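Glycerol-3-phosphate dehydrogenase [NAD(P)+] (PDB 3K96) probably catalyses the NAD(P)H-dependent reduction of dihydroxyacetone phosphate to sn-glycerol 3-phosphate, the key precursor for phospholipid synthesis. Local coordinates at residues N217-A222 / M325-Q330; G224-L229 / S233-A238; A238-G243 / L272-N277. One frame throughout, in Å; residues are numbered along the deposited sequence.

Overall arrangement
All three contacts lie in the helical C-terminal part of the enzyme, and interactions 2 and 3 are nested, in series, inside the long loop of chain closed by interaction 1. Interactions 1 and 2 share helix 206-228, while interactions 2 and 3 share helix 233-253 and touch where Arg236 packs on Thr275. Interactions 1 and 3 are buried and consist mainly of apolar side-chain contacts, without any hydrogen bond across them. Interaction 2 is only partly buried and adds a salt bridge, whose hydrogen bond is weak, and a bridging water. The chemistry thus turns polar where the two consecutive helices come together near the second subunit, which touches interactions 2 and 3 but not interaction 1.

Interaction 1 (N217-A222 / M325-Q330); sequences NILAIA and MPLTFQ
Ile218, Leu219 and Ala222 of helix 206-228 meet Leu327 and Thr328 in the first turn of helix 326-336, the axes of the short segments passing 9.5 Å apart at 68°, with Ile218 and Thr328 nearest in backbone register. Leu219 and Leu327 cross at about a right angle, and a single methyl from each does most of the touching: CD2 of Leu219 lies 3.8 Å from CD2 of Leu327 and also rests against its CB. The same Leu327 CD2 also lies 4.3 Å from Ala222 CB, so that one leucine branch serves two neighbours on the facing helix. Ile218 comes to Thr328 obliquely with both its branches. Its CG2, anti to the backbone N, sits 3.8 Å from Thr328 OG1, while Ile218 CD1 reaches Thr328 CG2 at 4.1 Å. The threonine hydroxyl is not left to these methyls, because OG1 is hydrogen-bonded to Glu246 OE1 from helix 233-253. The other oxygen of that carboxylate, OE2, takes the backbone N-H of Leu327, so Glu246 grips the start of helix 326-336 twice, just after the N-cap residue Met325, where its negative charge would suit the helix dipole. Ile218 is backed by Thr311 and Val314 of helix 307-320. Lys216, the predicted proton acceptor, precedes this segment on the same helix. No hydrogen bond crosses between the segments: the contact is van der Waals packing, mostly of methyls, and the threonine hydroxyl within it is satisfied by a third helix.

Interaction 2 (G224-L229 / S233-A238); sequences GISDGL and SNARAA
Asp227 and Arg236 pair across a helix-loop-helix unit of the helical C-terminal domain, in which the short link after residue 228 connects helix 206-228 to helix 233-253. Asp227 OD2 and Arg236 NH1 lie 3.1 Å apart in a salt bridge whose hydrogen bond is weak, bent to 131°, and somewhat doubtful because OD2 is less surely placed. The carboxylate and guanidinium planes are 66° apart, so the two groups do not form a coplanar, bidentate pair. Arg236 leaves its helix extended, which brings CD alongside the carboxylate, 3.7 Å from Asp227 OD1; the bend at chi3 (66°) then turns NE and the guanidinium. On the buried flank Ser226 OG touches Ala235 CB at 4.1 Å. In the next shell, Asp227 OD2 has a salt bridge to Arg282, making the aspartate a shared anchor for two arginines. The second subunit holds the start of the later helix, with its Glu167 accepting the backbone N-H groups of Ser233 and Asn234. Water 1 closes the polar side: over the centre of the Arg236 guanidinium, 3.7 Å above its plane, it donates to Asp227 OD1 at 3.0 Å and to Ser233 OG, itself bonded to Asp276 OD1 of the second subunit.

Interaction 3 (A238-G243 / L272-N277); sequences ALITRG and LTCTDN
Ile240 meets Cys274 and Thr275 through apolar side-chain atoms, with the cysteine sulfur as a looser neighbour; no flat group takes part, so the contact has neither ring faces nor edges. Ile240 carries the contact with its longer branch. CG1 stands anti to the carbonyl carbon (chi1 -71°) and the chain runs on extended, which delivers CD1 to the far helix, 3.7 Å from Cys274 CB. CG1 lies alongside the same carbon at 3.9 Å, while Cys274 SG stays 4.2 Å from Ile240 CG1. The isoleucine therefore rests mainly on the methylene of the cysteine. At its tip Ile240 CD1 also meets the methyl of Thr275, CG2, at 4.3 Å. The hydroxyl of that threonine is engaged elsewhere, its OG1 bonding back to Val271 O one turn earlier in the chain. The N-H groups of Thr275 and Asp276 both make weak bonds to Leu272 O. The predicted substrate site is close by: Thr273 OG1 is hydrogen-bonded to Lys216 NZ, and Thr273 O makes a weak bond to Ser279 OG. Helix 233-253 thus meets residues 274 and 275 of helix 264-275 beside helix 206-228, whose Thr223 touches Cys274 and whose Ser226 touches Leu239, while Gly268 of the second subunit packs on Thr241.

Interaction 1 (N217-A222 / M325-Q330)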
loop_
_atom_site.group_PDB
_atom_site.type_symbol
_atom_site.label_atom_id
_atom_site.label_comp_id
_atom_site.label_asym_id
_atom_site.label_seq_id
_atom_site.Cartn_x
_atom_site.Cartn_y
_atom_site.Cartn_z
ATOM N N ASN A 217 -5.301 8.158 -9.132
ATOM C CA ASN A 217 -6.103 7.452 -10.131
ATOM C C ASN A 217 -5.327 7.089 -11.381
ATOM O O ASN A 217 -5.684 6.160 -12.078
ATOM C CB ASN A 217 -7.325 8.248 -10.524
ATOM C CG ASN A 217 -8.375 8.270 -9.440
ATOM O OD1 ASN A 217 -8.476 7.350 -8.614
ATOM N ND2 ASN A 217 -9.191 9.302 -9.459
ATOM N N ILE A 218 -4.291 7.860 -11.669
ATOM C CA ILE A 218 -3.397 7.582 -12.767
ATOM C C ILE A 218 -2.653 6.280 -12.408
ATOM O O ILE A 218 -2.497 5.368 -13.235
ATOM C CB ILE A 218 -2.339 8.701 -12.917
ATOM C CG1 ILE A 218 -3.006 10.079 -13.184
ATOM C CG2 ILE A 218 -1.348 8.327 -14.019
ATOM C CD1 ILE A 218 -2.017 11.270 -13.120
ATOM N N LEU A 219 -2.208 6.191 -11.163
ATOM C CA LEU A 219 -1.495 4.989 -10.697
ATOM C C LEU A 219 -2.445 3.786 -10.641
ATOM O O LEU A 219 -2.031 2.654 -10.894
ATOM C CB LEU A 219 -0.802 5.244 -9.362
ATOM C CG LEU A 219 0.175 6.433 -9.432
ATOM C CD1 LEU A 219 0.861 6.708 -8.083
ATOM C CD2 LEU A 219 1.217 6.225 -10.520
ATOM N N ALA A 220 -3.717 4.041 -10.346
ATOM C CA ALA A 220 -4.727 2.988 -10.329
ATOM C C ALA A 220 -4.888 2.402 -11.728
ATOM O O ALA A 220 -5.062 1.206 -11.886
ATOM C CB ALA A 220 -6.067 3.544 -9.814
ATOM N N ILE A 221 -4.826 3.256 -12.751
ATOM C CA ILE A 221 -4.918 2.769 -14.115
ATOM C C ILE A 221 -3.682 1.926 -14.415
ATOM O O ILE A 221 -3.811 0.820 -14.936
ATOM C CB ILE A 221 -5.056 3.884 -15.134
ATOM C CG1 ILE A 221 -6.399 4.621 -14.950
ATOM C CG2 ILE A 221 -4.975 3.321 -16.560
ATOM C CD1 ILE A 221 -6.561 5.792 -15.944
ATOM N N ALA A 222 -2.506 2.427 -14.044
ATOM C CA ALA A 222 -1.251 1.710 -14.277
ATOM C C ALA A 222 -1.249 0.339 -13.609
ATOM O O ALA A 222 -0.937 -0.665 -14.244
ATOM C CB ALA A 222 -0.058 2.538 -13.787
ATOM N N MET A 325 7.903 11.892 -14.264
ATOM C CA MET A 325 6.862 11.041 -13.709
ATOM C C MET A 325 6.659 9.924 -14.708
ATOM O O MET A 325 5.786 10.016 -15.566
ATOM C CB MET A 325 5.559 11.846 -13.523
ATOM C CG MET A 325 5.747 13.108 -12.711
ATOM S SD MET A 325 4.161 13.856 -12.279
ATOM C CE MET A 325 3.513 12.563 -11.200
ATOM N N PRO A 326 7.487 8.867 -14.606
ATOM C CA PRO A 326 7.489 7.748 -15.558
ATOM C C PRO A 326 6.192 6.982 -15.693
ATOM O O PRO A 326 5.814 6.664 -16.822
ATOM C CB PRO A 326 8.617 6.814 -15.057
ATOM C CG PRO A 326 9.327 7.550 -13.949
ATOM C CD PRO A 326 8.558 8.783 -13.594
ATOM N N LEU A 327 5.526 6.644 -14.589
ATOM C CA LEU A 327 4.261 5.924 -14.709
ATOM C C LEU A 327 3.210 6.771 -15.418
ATOM O O LEU A 327 2.524 6.282 -16.321
ATOM C CB LEU A 327 3.714 5.387 -13.380
ATOM C CG LEU A 327 4.370 4.086 -12.888
ATOM C CD1 LEU A 327 5.846 4.286 -12.569
ATOM C CD2 LEU A 327 3.624 3.506 -11.684
ATOM N N THR A 328 3.101 8.033 -15.022
ATOM C CA THR A 328 2.114 8.944 -15.615
ATOM C C THR A 328 2.368 9.114 -17.103
ATOM O O THR A 328 1.442 9.129 -17.890
ATOM C CB THR A 328 2.178 10.317 -14.940
ATOM O OG1 THR A 328 1.894 10.154 -13.541
ATOM C CG2 THR A 328 1.204 11.282 -15.597
ATOM N N PHE A 329 3.637 9.221 -17.481
ATOM C CA PHE A 329 3.970 9.379 -18.882
ATOM C C PHE A 329 3.648 8.138 -19.696
ATOM O O PHE A 329 3.174 8.262 -20.822
ATOM C CB PHE A 329 5.424 9.800 -19.058
ATOM C CG PHE A 329 5.648 11.251 -18.800
ATOM C CD1 PHE A 329 6.317 12.040 -19.725
ATOM C CD2 PHE A 329 5.120 11.860 -17.654
ATOM C CE1 PHE A 329 6.501 13.409 -19.487
ATOM C CE2 PHE A 329 5.300 13.202 -17.417
ATOM C CZ PHE A 329 5.994 13.985 -18.335
ATOM N N GLN A 330 3.900 6.951 -19.145
ATOM C CA GLN A 330 3.578 5.710 -19.860
ATOM C C GLN A 330 2.074 5.581 -20.029
ATOM O O GLN A 330 1.599 5.220 -21.100
ATOM C CB GLN A 330 4.118 4.482 -19.139
ATOM C CG GLN A 330 5.607 4.277 -19.263
ATOM C CD GLN A 330 6.034 3.831 -20.653
ATOM O OE1 GLN A 330 5.701 4.460 -21.656
ATOM N NE2 GLN A 330 6.793 2.739 -20.709
#

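Interaction 2 (G224-L229 / S233-A238)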
loop_
_atom_site.group_PDB
_atom_site.type_symbol
_atom_site.label_atom_id
_atom_site.label_comp_id
_atom_site.label_asym_id
_atom_site.label_seq_id
_atom_site.Cartn_x
_atom_site.Cartn_y
_atom_site.Cartn_z
ATOM N N GLY A 224 -3.822 -1.262 -12.626
ATOM C CA GLY A 224 -4.905 -2.029 -13.206
ATOM C C GLY A 224 -4.423 -2.747 -14.465
ATOM O O GLY A 224 -4.760 -3.924 -14.702
ATOM N N ILE A 225 -3.636 -2.038 -15.277
ATOM C CA ILE A 225 -3.106 -2.592 -16.512
ATOM C C ILE A 225 -2.221 -3.811 -16.222
ATOM O O ILE A 225 -2.355 -4.835 -16.873
ATOM C CB ILE A 225 -2.318 -1.537 -17.320
ATOM C CG1 ILE A 225 -3.278 -0.455 -17.841
ATOM C CG2 ILE A 225 -1.614 -2.191 -18.501
ATOM C CD1 ILE A 225 -2.607 0.726 -18.468
ATOM N N SER A 226 -1.330 -3.689 -15.243
ATOM C CA SER A 226 -0.457 -4.792 -14.825
ATOM C C SER A 226 -1.303 -6.001 -14.399
ATOM O O SER A 226 -1.020 -7.141 -14.790
ATOM C CB SER A 226 0.447 -4.330 -13.683
ATOM O OG SER A 226 1.361 -5.342 -13.278
ATOM N N ASP A 227 -2.357 -5.765 -13.625
ATOM C CA ASP A 227 -3.222 -6.853 -13.203
ATOM C C ASP A 227 -3.966 -7.472 -14.394
ATOM O O ASP A 227 -4.162 -8.685 -14.450
ATOM C CB ASP A 227 -4.211 -6.400 -12.145
ATOM C CG ASP A 227 -3.565 -6.176 -10.777
ATOM O OD1 ASP A 227 -2.384 -6.559 -10.572
ATOM O OD2 ASP A 227 -4.265 -5.622 -9.897
ATOM N N GLY A 228 -4.378 -6.632 -15.333
ATOM C CA GLY A 228 -5.064 -7.086 -16.520
ATOM C C GLY A 228 -4.133 -7.974 -17.320
ATOM O O GLY A 228 -4.563 -8.914 -17.971
ATOM N N LEU A 229 -2.855 -7.665 -17.283
ATOM C CA LEU A 229 -1.851 -8.489 -17.955
ATOM C C LEU A 229 -1.479 -9.679 -17.064
ATOM O O LEU A 229 -0.628 -10.474 -17.435
ATOM C CB LEU A 229 -0.599 -7.661 -18.233
ATOM C CG LEU A 229 -0.679 -6.555 -19.291
ATOM C CD1 LEU A 229 0.431 -5.506 -19.107
ATOM C CD2 LEU A 229 -0.637 -7.199 -20.712
ATOM N N SER A 233 0.864 -9.975 -8.083
ATOM C CA SER A 233 0.881 -9.112 -6.920
ATOM C C SER A 233 2.219 -8.486 -6.580
ATOM O O SER A 233 2.242 -7.362 -6.083
ATOM C CB SER A 233 0.332 -9.856 -5.724
ATOM O OG SER A 233 -1.007 -10.183 -6.003
ATOM N N ASN A 234 3.315 -9.196 -6.850
ATOM C CA ASN A 234 4.654 -8.655 -6.610
ATOM C C ASN A 234 4.874 -7.445 -7.509
ATOM O O ASN A 234 5.354 -6.393 -7.051
ATOM C CB ASN A 234 5.767 -9.694 -6.896
ATOM C CG ASN A 234 5.805 -10.841 -5.884
ATOM O OD1 ASN A 234 5.206 -10.762 -4.785
ATOM N ND2 ASN A 234 6.525 -11.918 -6.238
ATOM N N ALA A 235 4.543 -7.599 -8.792
ATOM C CA ALA A 235 4.703 -6.513 -9.759
ATOM C C ALA A 235 3.795 -5.309 -9.383
ATOM O O ALA A 235 4.195 -4.152 -9.518
ATOM C CB ALA A 235 4.406 -6.992 -11.176
ATOM N N ARG A 236 2.604 -5.587 -8.895
ATOM C CA ARG A 236 1.707 -4.503 -8.505
ATOM C C ARG A 236 2.312 -3.728 -7.351
ATOM O O ARG A 236 2.288 -2.522 -7.363
ATOM C CB ARG A 236 0.323 -5.026 -8.140
ATOM C CG ARG A 236 -0.644 -3.923 -7.711
ATOM C CD ARG A 236 -2.034 -4.427 -7.539
ATOM N NE ARG A 236 -2.146 -5.363 -6.442
ATOM C CZ ARG A 236 -3.263 -6.013 -6.118
ATOM N NH1 ARG A 236 -4.364 -5.832 -6.823
ATOM N NH2 ARG A 236 -3.280 -6.839 -5.084
ATOM N N ALA A 237 2.888 -4.414 -6.369
ATOM C CA ALA A 237 3.477 -3.741 -5.210
ATOM C C ALA A 237 4.663 -2.893 -5.640
ATOM O O ALA A 237 4.852 -1.786 -5.156
ATOM C CB ALA A 237 3.901 -4.765 -4.130
ATOM N N ALA A 238 5.464 -3.415 -6.561
ATOM C CA ALA A 238 6.611 -2.675 -7.077
ATOM C C ALA A 238 6.134 -1.386 -7.797
ATOM O O ALA A 238 6.751 -0.330 -7.674
ATOM C CB ALA A 238 7.423 -3.549 -8.020
HETATM O O HOH W 1 -2.202 -8.659 -8.470
#

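Interaction 3 (A238-G243 / L272-N277)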
loop_
_atom_site.group_PDB
_atom_site.type_symbol
_atom_site.label_atom_id
_atom_site.label_comp_id
_atom_site.label_asym_id
_atom_site.label_seq_id
_atom_site.Cartn_x
_atom_site.Cartn_y
_atom_site.Cartn_z
ATOM N N ALA A 238 5.464 -3.415 -6.561
ATOM C CA ALA A 238 6.611 -2.675 -7.077
ATOM C C ALA A 238 6.134 -1.386 -7.797
ATOM O O ALA A 238 6.751 -0.330 -7.674
ATOM C CB ALA A 238 7.423 -3.549 -8.020
ATOM N N LEU A 239 5.056 -1.487 -8.564
ATOM C CA LEU A 239 4.486 -0.321 -9.257
ATOM C C LEU A 239 3.869 0.681 -8.270
ATOM O O LEU A 239 3.961 1.891 -8.475
ATOM C CB LEU A 239 3.438 -0.743 -10.292
ATOM C CG LEU A 239 4.004 -1.522 -11.505
ATOM C CD1 LEU A 239 2.905 -2.136 -12.381
ATOM C CD2 LEU A 239 4.877 -0.611 -12.319
ATOM N N ILE A 240 3.247 0.196 -7.204
ATOM C CA ILE A 240 2.712 1.120 -6.184
ATOM C C ILE A 240 3.892 1.883 -5.545
ATOM O O ILE A 240 3.852 3.104 -5.354
ATOM C CB ILE A 240 1.879 0.364 -5.124
ATOM C CG1 ILE A 240 0.560 -0.117 -5.753
ATOM C CG2 ILE A 240 1.595 1.260 -3.930
ATOM C CD1 ILE A 240 -0.318 -1.087 -4.838
ATOM N N THR A 241 4.972 1.158 -5.262
ATOM C CA THR A 241 6.137 1.764 -4.676
ATOM C C THR A 241 6.685 2.840 -5.621
ATOM O O THR A 241 6.998 3.945 -5.187
ATOM C CB THR A 241 7.201 0.712 -4.359
ATOM O OG1 THR A 241 6.663 -0.253 -3.444
ATOM C CG2 THR A 241 8.424 1.353 -3.756
ATOM N N ARG A 242 6.805 2.529 -6.909
ATOM C CA ARG A 242 7.303 3.527 -7.867
ATOM C C ARG A 242 6.334 4.678 -8.002
ATOM O O ARG A 242 6.730 5.817 -8.189
ATOM C CB ARG A 242 7.543 2.941 -9.250
ATOM C CG ARG A 242 8.707 1.993 -9.323
ATOM C CD ARG A 242 9.239 1.984 -10.742
ATOM N NE ARG A 242 9.737 3.321 -11.105
ATOM C CZ ARG A 242 10.161 3.660 -12.319
ATOM N NH1 ARG A 242 10.584 4.902 -12.543
ATOM N NH2 ARG A 242 10.155 2.766 -13.317
ATOM N N GLY A 243 5.055 4.370 -7.927
ATOM C CA GLY A 243 4.043 5.387 -8.006
ATOM C C GLY A 243 4.205 6.431 -6.926
ATOM O O GLY A 243 4.147 7.619 -7.198
ATOM N N LEU A 272 -5.576 1.760 -1.325
ATOM C CA LEU A 272 -6.986 1.436 -1.510
ATOM C C LEU A 272 -7.355 1.395 -2.973
ATOM O O LEU A 272 -7.919 0.402 -3.466
ATOM C CB LEU A 272 -7.884 2.489 -0.831
ATOM C CG LEU A 272 -9.379 2.378 -1.187
ATOM C CD1 LEU A 272 -9.962 1.076 -0.617
ATOM C CD2 LEU A 272 -10.170 3.583 -0.680
ATOM N N THR A 273 -6.992 2.452 -3.695
ATOM C CA THR A 273 -7.416 2.592 -5.084
ATOM C C THR A 273 -6.694 1.653 -6.050
ATOM O O THR A 273 -7.260 1.267 -7.080
ATOM C CB THR A 273 -7.266 4.033 -5.562
ATOM O OG1 THR A 273 -7.819 4.921 -4.566
ATOM C CG2 THR A 273 -7.981 4.231 -6.904
ATOM N N CYS A 274 -5.459 1.291 -5.718
ATOM C CA CYS A 274 -4.693 0.383 -6.570
ATOM C C CYS A 274 -5.005 -1.107 -6.343
ATOM O O CYS A 274 -4.571 -1.951 -7.115
ATOM C CB CYS A 274 -3.207 0.633 -6.388
ATOM S SG CYS A 274 -2.669 2.204 -7.085
ATOM N N THR A 275 -5.754 -1.435 -5.298
ATOM C CA THR A 275 -6.052 -2.821 -5.024
ATOM C C THR A 275 -7.536 -3.173 -4.965
ATOM O O THR A 275 -7.867 -4.332 -4.897
ATOM C CB THR A 275 -5.423 -3.249 -3.687
ATOM O OG1 THR A 275 -5.975 -2.461 -2.628
ATOM C CG2 THR A 275 -3.907 -3.065 -3.710
ATOM N N ASP A 276 -8.440 -2.209 -5.035
ATOM C CA ASP A 276 -9.838 -2.555 -4.865
ATOM C C ASP A 276 -10.658 -2.798 -6.145
ATOM O O ASP A 276 -10.444 -2.150 -7.159
ATOM C CB ASP A 276 -10.523 -1.456 -4.089
ATOM C CG ASP A 276 -11.629 -1.990 -3.238
ATOM O OD1 ASP A 276 -11.304 -2.578 -2.173
ATOM O OD2 ASP A 276 -12.801 -1.815 -3.607
ATOM N N ASN A 277 -11.615 -3.725 -6.070
ATOM C CA ASN A 277 -12.540 -3.990 -7.190
ATOM C C ASN A 277 -13.430 -2.788 -7.436
ATOM O O ASN A 277 -13.852 -2.565 -8.555
ATOM C CB ASN A 277 -13.478 -5.183 -6.900
ATOM C CG ASN A 277 -14.626 -5.329 -7.963
ATOM O OD1 ASN A 277 -15.813 -5.176 -7.647
ATOM N ND2 ASN A 277 -14.256 -5.581 -9.214
#